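Local coordinates for HTH tetR-type domain-containing protein (Streptomyces coelicolor A3, PDB 3IUV) that probably acts as a TetR-family transcription regulator that binds DNA through an N-terminal helix-turn-helix domain and pairs with a second subunit through its C-terminal helices, at residues A[17-22]-A[34-39]; A[89-94]-A[170-175]; A[146-151]-A[176-181]. All coordinates share one frame; numbering follows the deposited sequence.

In the fold
Contact 1 belongs to the DNA-binding domain, while contacts 2 and 3 lie on the other side of the chain's centre, in the C-terminal domain; the centre of contact 1 is about 34 and 38 Å from the centres of contacts 2 and 3. Contact 1 is partly buried and mixed: small apolar residues at its middle, an arginine-glutamate salt bridge at its exposed margin. Contacts 2 and 3 are buried and apolar, without a hydrogen bond across either. Both use helix 168-178, which meets helix 86-98 in contact 2 and helix 142-161 in contact 3. They merge where Val174 packs on Val151, and Leu90 and Leu175 on Leu148, beside the second subunit.

Contact 1 (A[17-22]-A[34-39]); sequences DAAIRV and RTVAAE
Ala18, Ala19 and Val22, on the first helix of the TetR-type DNA-binding domain, pack against Val36 and Glu39 on helix 33-40. The short helical segments run steeply across one another, at 107° between their N-to-C directions, with axes 8.6 Å apart. Alanines suit this spacing because a lone methyl keeps the partner close: Val36 CG1 lies 3.6 Å from Ala19 N and 3.9 Å from Ala19 CB, and Ala18 CB rests 4.2 Å from Glu39 CB. With its CG1 anti to the backbone N (chi1 -160°), Val36 sends that branch to the first helix. Helix 33-40 opens the predicted helix-turn-helix motif, and helix 44-50 after it would be the recognition helix, as in other TetR relatives; the contact thus joins the motif to the supporting helix 11-24. Leu31 and, from helix 54-73, Leu57 pack on both Ala19 and Val36, continuing the apolar core of the small domain. Farther along helix 11-24, Val22 CG2 lies 3.4 Å from Glu39 CG, the two side chains running past each other in opposite directions, so that the aliphatic part of the glutamate serves as apolar packing. Long charged residues fit this exposed margin, the glutamate's stem lying on Val22 while its bent chain carries the carboxylate to Arg21. Arg21 NH2 donates to Glu39 OE2 at 3.3 Å in a fairly straight hydrogen bond, 161° at the hydrogen, that is part of a salt bridge. The oxygen lies near the guanidinium plane, but the N-H comes to it from above the carboxylate plane.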
loop_
_atom_site.group_PDB
_atom_site.type_symbol
_atom_site.label_atom_id
_atom_site.label_comp_id
_atom_site.label_asym_id
_atom_site.label_seq_id
_atom_site.Cartn_x
_atom_site.Cartn_y
_atom_site.Cartn_z
ATOM N N ASP A 17 -22.216 5.105 -1.208
ATOM C CA ASP A 17 -22.149 3.736 -0.719
ATOM C C ASP A 17 -22.087 2.783 -1.883
ATOM O O ASP A 17 -21.335 1.819 -1.875
ATOM C CB ASP A 17 -23.367 3.431 0.143
ATOM C CG ASP A 17 -23.268 4.061 1.524
ATOM O OD1 ASP A 17 -22.147 4.106 2.080
ATOM O OD2 ASP A 17 -24.304 4.513 2.052
ATOM N N ALA A 18 -22.888 3.070 -2.895
ATOM C CA ALA A 18 -22.902 2.267 -4.100
ATOM C C ALA A 18 -21.555 2.334 -4.802
ATOM O O ALA A 18 -21.037 1.313 -5.248
ATOM C CB ALA A 18 -24.030 2.728 -5.025
ATOM N N ALA A 19 -20.991 3.536 -4.900
ATOM C CA ALA A 19 -19.678 3.710 -5.497
ATOM C C ALA A 19 -18.751 2.797 -4.733
ATOM O O ALA A 19 -17.965 2.036 -5.311
ATOM C CB ALA A 19 -19.219 5.139 -5.351
ATOM N N ILE A 20 -18.871 2.879 -3.414
ATOM C CA ILE A 20 -18.117 2.031 -2.514
ATOM C C ILE A 20 -18.224 0.557 -2.915
ATOM O O ILE A 20 -17.211 -0.105 -3.130
ATOM C CB ILE A 20 -18.530 2.287 -1.036
ATOM C CG1 ILE A 20 -17.577 3.309 -0.403
ATOM C CG2 ILE A 20 -18.556 1.000 -0.224
ATOM C CD1 ILE A 20 -18.081 3.938 0.903
ATOM N N ARG A 21 -19.437 0.044 -3.056
ATOM C CA ARG A 21 -19.594 -1.374 -3.373
ATOM C C ARG A 21 -19.084 -1.736 -4.770
ATOM O O ARG A 21 -18.469 -2.792 -4.966
ATOM C CB ARG A 21 -21.049 -1.808 -3.201
ATOM C CG ARG A 21 -21.586 -1.564 -1.804
ATOM C CD ARG A 21 -23.003 -2.077 -1.689
ATOM N NE ARG A 21 -23.785 -1.739 -2.876
ATOM C CZ ARG A 21 -24.364 -0.559 -3.086
ATOM N NH1 ARG A 21 -24.249 0.412 -2.184
ATOM N NH2 ARG A 21 -25.058 -0.347 -4.200
ATOM N N VAL A 22 -19.341 -0.859 -5.734
ATOM C CA VAL A 22 -18.889 -1.085 -7.096
ATOM C C VAL A 22 -17.376 -1.382 -7.150
ATOM O O VAL A 22 -16.940 -2.233 -7.920
ATOM C CB VAL A 22 -19.297 0.094 -8.035
ATOM C CG1 VAL A 22 -18.674 -0.051 -9.418
ATOM C CG2 VAL A 22 -20.815 0.177 -8.160
ATOM N N ARG A 34 -22.369 5.953 -14.667
ATOM C CA ARG A 34 -23.381 5.062 -15.187
ATOM C C ARG A 34 -23.449 3.773 -14.361
ATOM O O ARG A 34 -24.535 3.234 -14.144
ATOM C CB ARG A 34 -23.135 4.791 -16.675
ATOM C CG ARG A 34 -24.368 4.383 -17.437
ATOM C CD ARG A 34 -24.474 5.125 -18.763
ATOM N NE ARG A 34 -25.759 4.871 -19.414
ATOM C CZ ARG A 34 -26.339 5.699 -20.283
ATOM N NH1 ARG A 34 -25.752 6.844 -20.603
ATOM N NH2 ARG A 34 -27.513 5.387 -20.831
ATOM N N THR A 35 -22.301 3.304 -13.870
ATOM C CA THR A 35 -22.241 2.025 -13.150
ATOM C C THR A 35 -22.635 2.198 -11.698
ATOM O O THR A 35 -23.239 1.315 -11.084
ATOM C CB THR A 35 -20.841 1.401 -13.165
ATOM O OG1 THR A 35 -20.154 1.770 -14.366
ATOM C CG2 THR A 35 -20.961 -0.106 -13.086
ATOM N N VAL A 36 -22.254 3.340 -11.148
ATOM C CA VAL A 36 -22.740 3.763 -9.850
ATOM C C VAL A 36 -24.251 4.031 -9.888
ATOM O O VAL A 36 -24.966 3.717 -8.943
ATOM C CB VAL A 36 -21.997 5.015 -9.392
ATOM C CG1 VAL A 36 -22.133 5.186 -7.893
ATOM C CG2 VAL A 36 -20.531 4.900 -9.768
ATOM N N ALA A 37 -24.744 4.608 -10.979
ATOM C CA ALA A 37 -26.184 4.834 -11.101
ATOM C C ALA A 37 -26.918 3.497 -11.072
ATOM O O ALA A 37 -27.853 3.295 -10.300
ATOM C CB ALA A 37 -26.508 5.600 -12.370
ATOM N N ALA A 38 -26.477 2.577 -11.920
ATOM C CA ALA A 38 -27.010 1.222 -11.904
ATOM C C ALA A 38 -27.011 0.654 -10.487
ATOM O O ALA A 38 -28.071 0.322 -9.955
ATOM C CB ALA A 38 -26.213 0.317 -12.844
ATOM N N GLU A 39 -25.834 0.549 -9.874
ATOM C CA GLU A 39 -25.747 -0.093 -8.560
ATOM C C GLU A 39 -26.651 0.554 -7.527
ATOM O O GLU A 39 -27.154 -0.124 -6.634
ATOM C CB GLU A 39 -24.306 -0.160 -8.031
ATOM C CG GLU A 39 -23.735 -1.585 -7.928
ATOM C CD GLU A 39 -24.743 -2.607 -7.386
ATOM O OE1 GLU A 39 -25.603 -3.083 -8.171
ATOM O OE2 GLU A 39 -24.663 -2.945 -6.180
#

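Contact 2 (A[89-94]-A[170-175]); sequences ELARVL and YAREVL
Ala91 touches Arg172 and Leu175 where helices 86-98 and 168-178 meet, and the only ring of the two segments, Tyr170, stands off to another side of its helix, with Val174 CG2 3.7 Å above one face, displaced toward the rim. That ring also makes a cation-pi contact with Arg146 of the second subunit, while Val174 packs on Ala147 of the same neighbour. The joint itself is made of alanine methyls, leucine side chains and the aliphatic stem of Arg172. The two short helical segments run at 138°, closer to antiparallel than to perpendicular, with axes 8.6 Å apart. At the crossing, Ala91 CA and Arg172 CA come within 5.3 Å, a separation that a bare methyl on the first helix readily accommodates. Ala91 CB sits 3.9 Å from Arg172 CG and 4.3 Å from Ala171 CB. Only the aliphatic stem of Arg172 takes part: bends at chi2 and chi3 lead the guanidinium away, as befits an exposed residue. One turn on, Leu175 lies beside the alanine. Its CG stands anti to the carbonyl carbon (chi1 -61°), and Leu175 CD1 touches Leu90 CB at 3.8 Å and the backbone at Ala91 N at 3.9 Å. Leucine suits the place, since its longer, branched side chain reaches across from its own helix. In this way an early helix of the C-terminal domain is seated on the last modelled helix, whose far side faces the dimer partner. With no hydrogen bond or ion pair between the segments, their mutual hold rests on van der Waals packing and burial of apolar surface.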
loop_
_atom_site.group_PDB
_atom_site.type_symbol
_atom_site.label_atom_id
_atom_site.label_comp_id
_atom_site.label_asym_id
_atom_site.label_seq_id
_atom_site.Cartn_x
_atom_site.Cartn_y
_atom_site.Cartn_z
ATOM N N GLU A 89 -3.329 0.935 23.002
ATOM C CA GLU A 89 -4.464 1.638 22.402
ATOM C C GLU A 89 -4.436 1.581 20.882
ATOM O O GLU A 89 -5.469 1.372 20.242
ATOM C CB GLU A 89 -4.516 3.101 22.876
ATOM C CG GLU A 89 -5.203 3.299 24.231
ATOM C CD GLU A 89 -6.700 3.015 24.192
ATOM O OE1 GLU A 89 -7.115 1.977 24.730
ATOM O OE2 GLU A 89 -7.463 3.817 23.616
ATOM N N LEU A 90 -3.251 1.782 20.309
ATOM C CA LEU A 90 -3.090 1.704 18.865
ATOM C C LEU A 90 -3.387 0.304 18.333
ATOM O O LEU A 90 -4.044 0.165 17.314
ATOM C CB LEU A 90 -1.686 2.135 18.449
ATOM C CG LEU A 90 -1.444 3.643 18.574
ATOM C CD1 LEU A 90 0.039 3.979 18.451
ATOM C CD2 LEU A 90 -2.275 4.408 17.551
ATOM N N ALA A 91 -2.916 -0.730 19.027
ATOM C CA ALA A 91 -3.132 -2.096 18.566
ATOM C C ALA A 91 -4.612 -2.424 18.557
ATOM O O ALA A 91 -5.058 -3.270 17.776
ATOM C CB ALA A 91 -2.365 -3.097 19.422
ATOM N N ARG A 92 -5.377 -1.742 19.412
ATOM C CA ARG A 92 -6.827 -1.946 19.482
ATOM C C ARG A 92 -7.589 -1.110 18.437
ATOM O O ARG A 92 -8.644 -1.522 17.971
ATOM C CB ARG A 92 -7.352 -1.687 20.897
ATOM N N VAL A 93 -7.063 0.050 18.062
ATOM C CA VAL A 93 -7.635 0.774 16.931
ATOM C C VAL A 93 -7.461 -0.057 15.660
ATOM O O VAL A 93 -8.407 -0.299 14.914
ATOM C CB VAL A 93 -7.001 2.164 16.750
ATOM C CG1 VAL A 93 -7.277 2.691 15.339
ATOM C CG2 VAL A 93 -7.530 3.136 17.825
ATOM N N LEU A 94 -6.236 -0.506 15.433
ATOM C CA LEU A 94 -5.952 -1.421 14.344
ATOM C C LEU A 94 -6.785 -2.709 14.398
ATOM O O LEU A 94 -7.262 -3.178 13.369
ATOM C CB LEU A 94 -4.466 -1.771 14.314
ATOM C CG LEU A 94 -3.550 -0.806 13.570
ATOM C CD1 LEU A 94 -2.386 -1.598 12.980
ATOM C CD2 LEU A 94 -4.329 -0.089 12.476
ATOM N N TYR A 170 1.121 -9.009 18.555
ATOM C CA TYR A 170 2.203 -8.703 17.640
ATOM C C TYR A 170 2.325 -7.205 17.407
ATOM O O TYR A 170 3.413 -6.625 17.536
ATOM C CB TYR A 170 1.974 -9.443 16.310
ATOM C CG TYR A 170 2.854 -8.977 15.167
ATOM C CD1 TYR A 170 2.326 -8.238 14.101
ATOM C CD2 TYR A 170 4.217 -9.267 15.158
ATOM C CE1 TYR A 170 3.139 -7.815 13.057
ATOM C CE2 TYR A 170 5.037 -8.840 14.125
ATOM C CZ TYR A 170 4.502 -8.122 13.071
ATOM O OH TYR A 170 5.339 -7.711 12.044
ATOM N N ALA A 171 1.217 -6.568 17.053
ATOM C CA ALA A 171 1.289 -5.156 16.724
ATOM C C ALA A 171 1.720 -4.426 17.991
ATOM O O ALA A 171 2.612 -3.574 17.959
ATOM C CB ALA A 171 -0.052 -4.659 16.205
ATOM N N ARG A 172 1.115 -4.819 19.110
ATOM C CA ARG A 172 1.411 -4.208 20.393
ATOM C C ARG A 172 2.902 -4.217 20.642
ATOM O O ARG A 172 3.508 -3.185 20.921
ATOM C CB ARG A 172 0.694 -4.954 21.516
ATOM C CG ARG A 172 -0.107 -4.039 22.416
ATOM C CD ARG A 172 0.293 -4.205 23.855
ATOM N NE ARG A 172 1.740 -4.114 24.003
ATOM C CZ ARG A 172 2.410 -4.553 25.062
ATOM N NH1 ARG A 172 1.760 -5.118 26.075
ATOM N NH2 ARG A 172 3.729 -4.435 25.103
ATOM N N GLU A 173 3.487 -5.400 20.536
ATOM C CA GLU A 173 4.927 -5.547 20.635
ATOM C C GLU A 173 5.706 -4.607 19.690
ATOM O O GLU A 173 6.647 -3.937 20.108
ATOM C CB GLU A 173 5.311 -6.998 20.366
ATOM C CG GLU A 173 6.806 -7.266 20.374
ATOM C CD GLU A 173 7.423 -7.067 21.730
ATOM O OE1 GLU A 173 8.598 -6.635 21.798
ATOM O OE2 GLU A 173 6.724 -7.329 22.731
ATOM N N VAL A 174 5.300 -4.547 18.427
ATOM C CA VAL A 174 6.052 -3.807 17.404
ATOM C C VAL A 174 6.013 -2.333 17.714
ATOM O O VAL A 174 7.037 -1.644 17.740
ATOM C CB VAL A 174 5.428 -3.981 16.003
ATOM C CG1 VAL A 174 6.117 -3.102 15.010
ATOM C CG2 VAL A 174 5.485 -5.434 15.533
ATOM N N LEU A 175 4.792 -1.865 17.933
ATOM C CA LEU A 175 4.526 -0.488 18.290
ATOM C C LEU A 175 5.330 -0.040 19.516
ATOM O O LEU A 175 5.971 1.025 19.501
ATOM C CB LEU A 175 3.020 -0.292 18.483
ATOM C CG LEU A 175 2.194 -0.580 17.206
ATOM C CD1 LEU A 175 0.690 -0.649 17.466
ATOM C CD2 LEU A 175 2.467 0.438 16.137
#

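Contact 3 (A[146-151]-A[176-181]); sequences RALVAV and TRLIPV
Leu148 CA and Leu178 CA are the nearest CA atoms across the two segments, 6.8 Å apart, where helical segment 146-151 meets the end of the modelled chain, at which helix 168-178 finishes and Ile179 is already extended. Leu178 supplies most of the side-chain contact from its segment. With CG anti to the carbonyl carbon (chi1 -53°), its branched end is carried toward the other helix, where the two methyls divide their work. Leu178 CD1 meets Val151 CG1 at 3.6 Å, the leucine and valine reaching toward each other tip to tip, though the exact place of that valine methyl is doubtful because it is modelled too close to Leu148 O. Leu178 CD2 lies 4.4 Å from Ala147 CB, whose small size leaves the leucine room beside the helix. Leu148 reaches over with its tip: Leu148 CD2 stands 4.1 Å from Ile179 CG1 and 4.2 Å from Ile179 CD1, and the two side chains cross at about a right angle. A beta-branched isoleucine suits the extended backbone here, and its long branch still extends the apolar surface beyond Leu178. Leu86 of helix 86-98 packs on both Leu148 and Ile179, tying this end of the chain to a third helix. Helices 142-161 and 168-178 are the last two modelled helices, the pair that in TetR-family dimers typically forms a four-helix bundle with its counterpart. Consistent with this, Leu178 packs on Leu178 of the second subunit, and Arg177 has polar partners both in its own chain (Glu173) and on the second subunit (Thr144). Between the two segments there is no polar bond, so branched aliphatic residues hold them by dispersion and exclusion of water.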
loop_
_atom_site.group_PDB
_atom_site.type_symbol
_atom_site.label_atom_id
_atom_site.label_comp_id
_atom_site.label_asym_id
_atom_site.label_seq_id
_atom_site.Cartn_x
_atom_site.Cartn_y
_atom_site.Cartn_z
ATOM N N ARG A 146 5.837 9.644 12.987
ATOM C CA ARG A 146 6.012 9.216 11.609
ATOM C C ARG A 146 6.273 7.705 11.595
ATOM O O ARG A 146 5.748 6.958 10.778
ATOM C CB ARG A 146 7.183 9.963 10.974
ATOM C CG ARG A 146 6.860 11.404 10.642
ATOM C CD ARG A 146 8.110 12.256 10.635
ATOM N NE ARG A 146 8.952 11.989 9.465
ATOM C CZ ARG A 146 10.245 12.303 9.370
ATOM N NH1 ARG A 146 10.868 12.893 10.384
ATOM N NH2 ARG A 146 10.924 12.019 8.261
ATOM N N ALA A 147 7.085 7.253 12.532
ATOM C CA ALA A 147 7.328 5.839 12.649
ATOM C C ALA A 147 6.044 5.086 12.985
ATOM O O ALA A 147 5.732 4.064 12.367
ATOM C CB ALA A 147 8.399 5.578 13.700
ATOM N N LEU A 148 5.303 5.564 13.975
ATOM C CA LEU A 148 4.102 4.854 14.362
ATOM C C LEU A 148 3.225 4.738 13.132
ATOM O O LEU A 148 2.833 3.654 12.722
ATOM C CB LEU A 148 3.381 5.574 15.504
ATOM C CG LEU A 148 4.015 5.351 16.887
ATOM C CD1 LEU A 148 3.587 6.407 17.963
ATOM C CD2 LEU A 148 3.748 3.929 17.363
ATOM N N VAL A 149 2.956 5.871 12.515
ATOM C CA VAL A 149 2.130 5.913 11.327
ATOM C C VAL A 149 2.600 4.938 10.225
ATOM O O VAL A 149 1.809 4.187 9.661
ATOM C CB VAL A 149 2.086 7.334 10.796
ATOM C CG1 VAL A 149 1.572 7.375 9.340
ATOM C CG2 VAL A 149 1.234 8.206 11.732
ATOM N N ALA A 150 3.885 4.955 9.915
ATOM C CA ALA A 150 4.406 4.104 8.860
ATOM C C ALA A 150 4.125 2.614 9.149
ATOM O O ALA A 150 3.853 1.807 8.249
ATOM C CB ALA A 150 5.901 4.346 8.687
ATOM N N VAL A 151 4.180 2.249 10.416
ATOM C CA VAL A 151 3.994 0.858 10.768
ATOM C C VAL A 151 2.512 0.454 10.806
ATOM O O VAL A 151 2.175 -0.669 10.450
ATOM C CB VAL A 151 4.733 0.513 12.060
ATOM C CG1 VAL A 151 3.980 1.053 13.282
ATOM C CG2 VAL A 151 4.936 -0.964 12.138
ATOM N N THR A 176 5.331 -0.860 20.561
ATOM C CA THR A 176 6.092 -0.552 21.783
ATOM C C THR A 176 7.571 -0.258 21.510
ATOM O O THR A 176 8.181 0.584 22.179
ATOM C CB THR A 176 6.002 -1.700 22.811
ATOM O OG1 THR A 176 4.642 -1.871 23.232
ATOM C CG2 THR A 176 6.881 -1.406 24.027
ATOM N N ARG A 177 8.146 -0.948 20.526
ATOM C CA ARG A 177 9.559 -0.750 20.201
ATOM C C ARG A 177 9.872 0.602 19.584
ATOM O O ARG A 177 11.004 1.074 19.635
ATOM C CB ARG A 177 10.028 -1.840 19.263
ATOM C CG ARG A 177 10.049 -3.197 19.907
ATOM C CD ARG A 177 10.294 -4.231 18.853
ATOM N NE ARG A 177 10.187 -5.585 19.376
ATOM C CZ ARG A 177 10.859 -6.630 18.891
ATOM N NH1 ARG A 177 11.692 -6.471 17.862
ATOM N NH2 ARG A 177 10.692 -7.834 19.433
ATOM N N LEU A 178 8.872 1.206 18.968
ATOM C CA LEU A 178 9.058 2.485 18.326
ATOM C C LEU A 178 8.841 3.570 19.352
ATOM O O LEU A 178 9.158 4.727 19.123
ATOM C CB LEU A 178 8.056 2.639 17.193
ATOM C CG LEU A 178 8.116 1.455 16.232
ATOM C CD1 LEU A 178 6.828 1.344 15.431
ATOM C CD2 LEU A 178 9.330 1.595 15.331
ATOM N N ILE A 179 8.291 3.188 20.494
ATOM C CA ILE A 179 8.016 4.145 21.541
ATOM C C ILE A 179 9.175 4.108 22.547
ATOM O O ILE A 179 9.532 3.044 23.068
ATOM C CB ILE A 179 6.617 3.863 22.154
ATOM C CG1 ILE A 179 5.546 4.006 21.067
ATOM C CG2 ILE A 179 6.301 4.788 23.329
ATOM C CD1 ILE A 179 4.160 3.624 21.513
ATOM N N PRO A 180 9.799 5.277 22.769
ATOM C CA PRO A 180 11.038 5.572 23.519
ATOM C C PRO A 180 10.911 5.814 25.037
ATOM O O PRO A 180 9.820 5.754 25.595
ATOM C CB PRO A 180 11.558 6.861 22.858
ATOM C CG PRO A 180 10.607 7.172 21.707
ATOM C CD PRO A 180 9.346 6.434 21.980
ATOM N N VAL A 181 12.049 6.114 25.670
ATOM C CA VAL A 181 12.170 6.278 27.128
ATOM C C VAL A 181 11.627 5.079 27.896
ATOM O O VAL A 181 10.713 5.210 28.708
ATOM C CB VAL A 181 11.492 7.569 27.652
ATOM C CG1 VAL A 181 11.811 7.763 29.136
ATOM C CG2 VAL A 181 11.937 8.784 26.846
#